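Local coordinates for protein spectinomycin 9-adenylyltransferase (Enterococcus faecalis, PDB 6SXJ) that catalyses ATP-dependent adenylylation of spectinomycin at its 9-hydroxyl, releasing diphosphate and so making the bacterium resistant to that antibiotic but not to streptomycin, at residues Q11-V15 with D46-L50; F33-E38 with Q136-K142. One frame throughout, in Å; residues are numbered along the deposited sequence.

In the fold
Both interactions are built on the same mixed sheet, and their centres lie about 13 Å apart. Along the chain their segments alternate: Q11-V15, F33-E38, D46-L50, then Q136-K142. Interaction 1 lays helix 8-23 against strand 47-53, an inner strand. Interaction 2 joins the end of strand 27-33 and the short helix 35-38 to the end of helix 130-139 and the turn leading into edge strand 142-144. They meet where strands 27-33 and 47-53 run antiparallel: D48 O lies 3.0 Å from F33 N, a probable hydrogen bond, and L50 packs on A137. The sheet thus carries helix 8-23 against strand 47-53, while the chain returning from helix 130-139 adds strand 142-144 beside strand 27-33.

Interaction 1. Residues Q11-V15 with D46-L50; sequences QINKV and DLDFL
V15 and F49 carry the aromatic part of this contact. CG1 of V15 stands over the centre of the F49 ring in a CH-pi contact, 3.8 Å from the centroid and only 7° off the ring normal. The valine reaches out from the helix and the phenylalanine from the strand, so that they meet in the gap between the two backbones. The methyl reaches the ring because it lies anti to the backbone N of V15 (chi1 171°), while CG2 lies off the rim, near CE1 and CZ. I12 approaches the same ring differently: its CG2 lies near the ring plane, at the edge, 4.2 Å from F49 CE2.

The aliphatic part centres on L47. I12 meets both of its methyls: I12 CG1 lies 3.8 Å from L47 CD2 and about as far from L47 CD1, and I12 CD1 also packs on L47 CD2. The I12 side chain lies roughly perpendicular to that of L47. L47 CD1 additionally comes within 3.7 Å of Q11 CB. I12 therefore bridges L47 and F49, with its CG1 branch on the leucine and CG2 on the phenylalanine.

No hydrogen bond joins the segments. The amide of Q11 is spent elsewhere, NE2 giving to I72 O and OE1 accepting from R83 N, which anchors the buried polar end beside L47. From the flanking strands, M32 touches I12 and F49, while I85 touches Q11 and V15, extending the apolar layer across the sheet.

Helix and strand segments run nearly parallel, with an angle of 22° between their directions and axes 10.6 Å apart at closest approach. L47 and F49, two residues apart on the strand, both face the helix. This is helix-on-sheet packing in the core of a nucleotidyltransferase domain.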
loop_
_atom_site.group_PDB
_atom_site.type_symbol
_atom_site.label_atom_id
_atom_site.label_comp_id
_atom_site.label_asym_id
_atom_site.label_seq_id
_atom_site.Cartn_x
_atom_site.Cartn_y
_atom_site.Cartn_z
ATOM N N GLN A 11 -14.453 -6.197 -10.885
ATOM C CA GLN A 11 -13.027 -5.998 -10.626
ATOM C C GLN A 11 -12.511 -7.056 -9.663
ATOM O O GLN A 11 -11.585 -7.810 -9.976
ATOM C CB GLN A 11 -12.776 -4.603 -10.051
ATOM C CG GLN A 11 -12.719 -3.496 -11.086
ATOM C CD GLN A 11 -11.923 -2.320 -10.618
ATOM O OE1 GLN A 11 -12.450 -1.446 -9.923
ATOM N NE2 GLN A 11 -10.622 -2.277 -10.995
ATOM N N ILE A 12 -13.153 -7.159 -8.493
ATOM C CA ILE A 12 -12.712 -8.123 -7.490
ATOM C C ILE A 12 -12.861 -9.543 -8.005
ATOM O O ILE A 12 -11.988 -10.394 -7.786
ATOM C CB ILE A 12 -13.478 -7.922 -6.176
ATOM C CG1 ILE A 12 -13.275 -6.501 -5.670
ATOM C CG2 ILE A 12 -13.017 -8.926 -5.140
ATOM C CD1 ILE A 12 -14.019 -6.211 -4.388
ATOM N N ASN A 13 -13.958 -9.827 -8.702
ATOM C CA ASN A 13 -14.218 -11.199 -9.120
ATOM C C ASN A 13 -13.229 -11.657 -10.182
ATOM O O ASN A 13 -12.781 -12.809 -10.161
ATOM C CB ASN A 13 -15.646 -11.324 -9.639
ATOM C CG ASN A 13 -16.165 -12.734 -9.548
ATOM O OD1 ASN A 13 -16.367 -13.396 -10.567
ATOM N ND2 ASN A 13 -16.376 -13.212 -8.321
ATOM N N LYS A 14 -12.890 -10.781 -11.130
ATOM C CA LYS A 14 -11.899 -11.136 -12.140
ATOM C C LYS A 14 -10.532 -11.388 -11.509
ATOM O O LYS A 14 -9.801 -12.284 -11.940
ATOM C CB LYS A 14 -11.803 -10.032 -13.195
ATOM C CG LYS A 14 -12.484 -10.371 -14.512
ATOM C CD LYS A 14 -13.182 -9.170 -15.121
ATOM C CE LYS A 14 -14.091 -9.545 -16.285
ATOM N NZ LYS A 14 -13.327 -10.263 -17.385
ATOM N N VAL A 15 -10.177 -10.623 -10.475
ATOM C CA VAL A 15 -8.904 -10.855 -9.794
ATOM C C VAL A 15 -8.887 -12.239 -9.160
ATOM O O VAL A 15 -7.885 -12.960 -9.239
ATOM C CB VAL A 15 -8.640 -9.757 -8.745
ATOM C CG1 VAL A 15 -7.426 -10.128 -7.874
ATOM C CG2 VAL A 15 -8.422 -8.404 -9.426
ATOM N N ASP A 46 -8.815 2.206 -3.212
ATOM C CA ASP A 46 -8.103 1.173 -3.937
ATOM C C ASP A 46 -8.604 -0.211 -3.531
ATOM O O ASP A 46 -9.109 -0.421 -2.426
ATOM C CB ASP A 46 -6.602 1.226 -3.655
ATOM C CG ASP A 46 -5.932 2.475 -4.193
ATOM O OD1 ASP A 46 -6.598 3.289 -4.864
ATOM O OD2 ASP A 46 -4.719 2.625 -3.938
ATOM N N LEU A 47 -8.410 -1.168 -4.435
ATOM C CA LEU A 47 -8.568 -2.587 -4.145
ATOM C C LEU A 47 -7.189 -3.176 -3.854
ATOM O O LEU A 47 -6.381 -3.354 -4.771
ATOM C CB LEU A 47 -9.220 -3.301 -5.324
ATOM C CG LEU A 47 -10.659 -2.937 -5.711
ATOM C CD1 LEU A 47 -11.030 -3.687 -6.976
ATOM C CD2 LEU A 47 -11.588 -3.282 -4.564
ATOM N N ASP A 48 -6.941 -3.511 -2.588
ATOM C CA ASP A 48 -5.646 -3.996 -2.122
ATOM C C ASP A 48 -5.748 -5.487 -1.834
ATOM O O ASP A 48 -6.533 -5.903 -0.975
ATOM C CB ASP A 48 -5.203 -3.250 -0.863
ATOM C CG ASP A 48 -5.009 -1.761 -1.093
ATOM O OD1 ASP A 48 -4.053 -1.395 -1.809
ATOM O OD2 ASP A 48 -5.799 -0.955 -0.545
ATOM N N PHE A 49 -4.929 -6.282 -2.519
ATOM C CA PHE A 49 -4.962 -7.730 -2.383
ATOM C C PHE A 49 -3.642 -8.240 -1.826
ATOM O O PHE A 49 -2.567 -7.857 -2.308
ATOM C CB PHE A 49 -5.236 -8.405 -3.729
ATOM C CG PHE A 49 -6.569 -8.083 -4.312
ATOM C CD1 PHE A 49 -6.725 -7.016 -5.181
ATOM C CD2 PHE A 49 -7.666 -8.869 -4.024
ATOM C CE1 PHE A 49 -7.938 -6.740 -5.743
ATOM C CE2 PHE A 49 -8.885 -8.585 -4.567
ATOM C CZ PHE A 49 -9.031 -7.515 -5.427
ATOM N N LEU A 50 -3.730 -9.121 -0.832
ATOM C CA LEU A 50 -2.604 -9.923 -0.375
ATOM C C LEU A 50 -2.867 -11.373 -0.758
ATOM O O LEU A 50 -3.936 -11.919 -0.446
ATOM C CB LEU A 50 -2.401 -9.806 1.135
ATOM C CG LEU A 50 -1.156 -10.494 1.696
ATOM C CD1 LEU A 50 0.084 -9.756 1.265
ATOM C CD2 LEU A 50 -1.242 -10.551 3.203
#

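Interaction 2. Residues F33-E38 with Q136-K142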
loop_
_atom_site.group_PDB
_atom_site.type_symbol
_atom_site.label_atom_id
_atom_site.label_comp_id
_atom_site.label_asym_id
_atom_site.label_seq_id
_atom_site.Cartn_x
_atom_site.Cartn_y
_atom_site.Cartn_z
ATOM N N PHE A 33 -7.357 -6.167 1.937
ATOM C CA PHE A 33 -7.068 -5.410 3.146
ATOM C C PHE A 33 -7.047 -3.925 2.803
ATOM O O PHE A 33 -7.289 -3.527 1.659
ATOM C CB PHE A 33 -5.738 -5.854 3.761
ATOM C CG PHE A 33 -4.539 -5.527 2.910
ATOM C CD1 PHE A 33 -4.197 -6.331 1.835
ATOM C CD2 PHE A 33 -3.756 -4.421 3.186
ATOM C CE1 PHE A 33 -3.102 -6.044 1.052
ATOM C CE2 PHE A 33 -2.641 -4.122 2.399
ATOM C CZ PHE A 33 -2.315 -4.936 1.333
ATOM N N GLY A 34 -6.783 -3.103 3.808
ATOM C CA GLY A 34 -6.594 -1.689 3.577
ATOM C C GLY A 34 -7.857 -0.872 3.766
ATOM O O GLY A 34 -8.858 -1.311 4.343
ATOM N N SER A 35 -7.794 0.358 3.245
ATOM C CA SER A 35 -8.864 1.327 3.467
ATOM C C SER A 35 -10.230 0.752 3.112
ATOM O O SER A 35 -11.228 1.054 3.777
ATOM C CB SER A 35 -8.599 2.596 2.654
ATOM O OG SER A 35 -8.634 2.323 1.262
ATOM N N GLY A 36 -10.297 -0.072 2.064
ATOM C CA GLY A 36 -11.580 -0.607 1.642
ATOM C C GLY A 36 -12.188 -1.570 2.640
ATOM O O GLY A 36 -13.414 -1.656 2.756
ATOM N N VAL A 37 -11.352 -2.309 3.359
ATOM C CA VAL A 37 -11.826 -3.252 4.364
ATOM C C VAL A 37 -11.932 -2.589 5.728
ATOM O O VAL A 37 -12.855 -2.871 6.493
ATOM C CB VAL A 37 -10.885 -4.476 4.412
ATOM C CG1 VAL A 37 -11.358 -5.473 5.448
ATOM C CG2 VAL A 37 -10.783 -5.137 3.042
ATOM N N GLU A 38 -10.997 -1.700 6.054
ATOM C CA GLU A 38 -10.956 -1.124 7.391
ATOM C C GLU A 38 -11.923 0.040 7.548
ATOM O O GLU A 38 -12.446 0.258 8.645
ATOM C CB GLU A 38 -9.537 -0.652 7.719
ATOM C CG GLU A 38 -8.565 -1.773 8.052
ATOM C CD GLU A 38 -7.116 -1.314 8.050
ATOM O OE1 GLU A 38 -6.244 -2.092 8.499
ATOM O OE2 GLU A 38 -6.850 -0.176 7.598
ATOM N N GLN A 136 -0.906 -4.601 8.992
ATOM C CA GLN A 136 -2.251 -4.108 8.719
ATOM C C GLN A 136 -3.184 -5.256 8.350
ATOM O O GLN A 136 -4.235 -5.445 8.969
ATOM C CB GLN A 136 -2.192 -3.073 7.595
ATOM C CG GLN A 136 -3.524 -2.476 7.198
ATOM C CD GLN A 136 -3.371 -1.277 6.275
ATOM O OE1 GLN A 136 -2.349 -1.114 5.614
ATOM N NE2 GLN A 136 -4.391 -0.430 6.232
ATOM N N ALA A 137 -2.806 -6.036 7.336
ATOM C CA ALA A 137 -3.660 -7.123 6.873
ATOM C C ALA A 137 -3.941 -8.126 7.986
ATOM O O ALA A 137 -5.075 -8.593 8.137
ATOM C CB ALA A 137 -3.010 -7.820 5.678
ATOM N N LYS A 138 -2.918 -8.472 8.772
ATOM C CA LYS A 138 -3.091 -9.475 9.818
ATOM C C LYS A 138 -4.139 -9.050 10.836
ATOM O O LYS A 138 -4.843 -9.900 11.393
ATOM C CB LYS A 138 -1.752 -9.744 10.510
ATOM C CG LYS A 138 -1.729 -11.002 11.362
ATOM C CD LYS A 138 -0.316 -11.558 11.519
ATOM C CE LYS A 138 -0.281 -12.723 12.506
ATOM N NZ LYS A 138 -0.318 -12.260 13.925
ATOM N N ARG A 139 -4.274 -7.745 11.083
ATOM C CA ARG A 139 -5.230 -7.284 12.083
ATOM C C ARG A 139 -6.641 -7.175 11.524
ATOM O O ARG A 139 -7.609 -7.399 12.260
ATOM C CB ARG A 139 -4.797 -5.931 12.649
ATOM C CG ARG A 139 -3.591 -6.004 13.583
ATOM C CD ARG A 139 -2.969 -4.630 13.812
ATOM N NE ARG A 139 -3.855 -3.733 14.555
ATOM C CZ ARG A 139 -4.425 -2.643 14.047
ATOM N NH1 ARG A 139 -4.208 -2.299 12.784
ATOM N NH2 ARG A 139 -5.215 -1.892 14.804
ATOM N N LYS A 140 -6.789 -6.815 10.252
ATOM C CA LYS A 140 -8.111 -6.786 9.634
ATOM C C LYS A 140 -7.976 -7.062 8.147
ATOM O O LYS A 140 -7.310 -6.308 7.427
ATOM C CB LYS A 140 -8.813 -5.446 9.865
ATOM C CG LYS A 140 -10.192 -5.365 9.208
ATOM C CD LYS A 140 -11.218 -4.678 10.096
ATOM C CE LYS A 140 -12.643 -5.021 9.663
ATOM N NZ LYS A 140 -13.063 -6.392 10.089
ATOM N N ASN A 141 -8.623 -8.133 7.697
ATOM C CA ASN A 141 -8.615 -8.519 6.299
ATOM C C ASN A 141 -9.942 -9.182 5.966
ATOM O O ASN A 141 -10.724 -9.540 6.854
ATOM C CB ASN A 141 -7.457 -9.472 5.999
ATOM C CG ASN A 141 -7.615 -10.810 6.698
ATOM O OD1 ASN A 141 -8.350 -11.675 6.237
ATOM N ND2 ASN A 141 -6.930 -10.981 7.819
ATOM N N LYS A 142 -10.181 -9.371 4.669
ATOM C CA LYS A 142 -11.314 -10.151 4.181
ATOM C C LYS A 142 -10.780 -11.306 3.347
ATOM O O LYS A 142 -10.141 -11.083 2.312
ATOM C CB LYS A 142 -12.270 -9.291 3.353
ATOM C CG LYS A 142 -13.407 -10.070 2.691
ATOM C CD LYS A 142 -14.694 -9.245 2.652
ATOM C CE LYS A 142 -15.791 -9.924 1.834
ATOM N NZ LYS A 142 -16.144 -11.271 2.370
HETATM O O HOH W 1 -6.306 -4.106 6.635
#
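E38 and Q136 make the direct polar link between these segments. Q136 NE2 donates to E38 OE2 at 2.8 Å and, weakly, to OE1. The acceptor lies in the amide plane, but the nitrogen approaches OE2 from above the carboxylate, 36° out of its plane. Q136 gets there as an extended chain, with CG anti to the backbone N (chi1 180°), and it crosses the E38 side chain obliquely. The same amide nitrogen passes 3.7 Å from G34 CA.

Water 1 adds a second polar connection. It accepts from G34 N at 3.0 Å and lies close to both K140 O and E38 OE1, bringing the start of helix 35-38 together with the end of helix 130-139. G34 occupies the N-cap position, and its carbonyl takes the backbone N-H groups of both V37 and E38.

The fold explains why these pieces meet. Strand 27-33 runs into helix 35-38, and the chain leaving helix 130-139 turns at K140 to enter strand 142-144, which pairs antiparallel with 27-33 at the sheet edge; K142 and M32 share backbone hydrogen bonding there. N141 braces that turn from within, ND2 giving a 3.0 Å bond to A137 O.

Packing contacts surround the polar ones. CB of A137 touches F33 CB at 3.9 Å and lies oblique to the phenyl ring, while Q136 OE1 comes to the ring's edge. L50 backs both F33 and A137 from strand 47-53. Farther along, V37 CG1 packs on K140 CG at 3.9 Å, and K140 CB and CG run alongside E38 CG, the two chains pointing opposite ways. The lysine chain continues until its CE is 3.8 Å from V37 O.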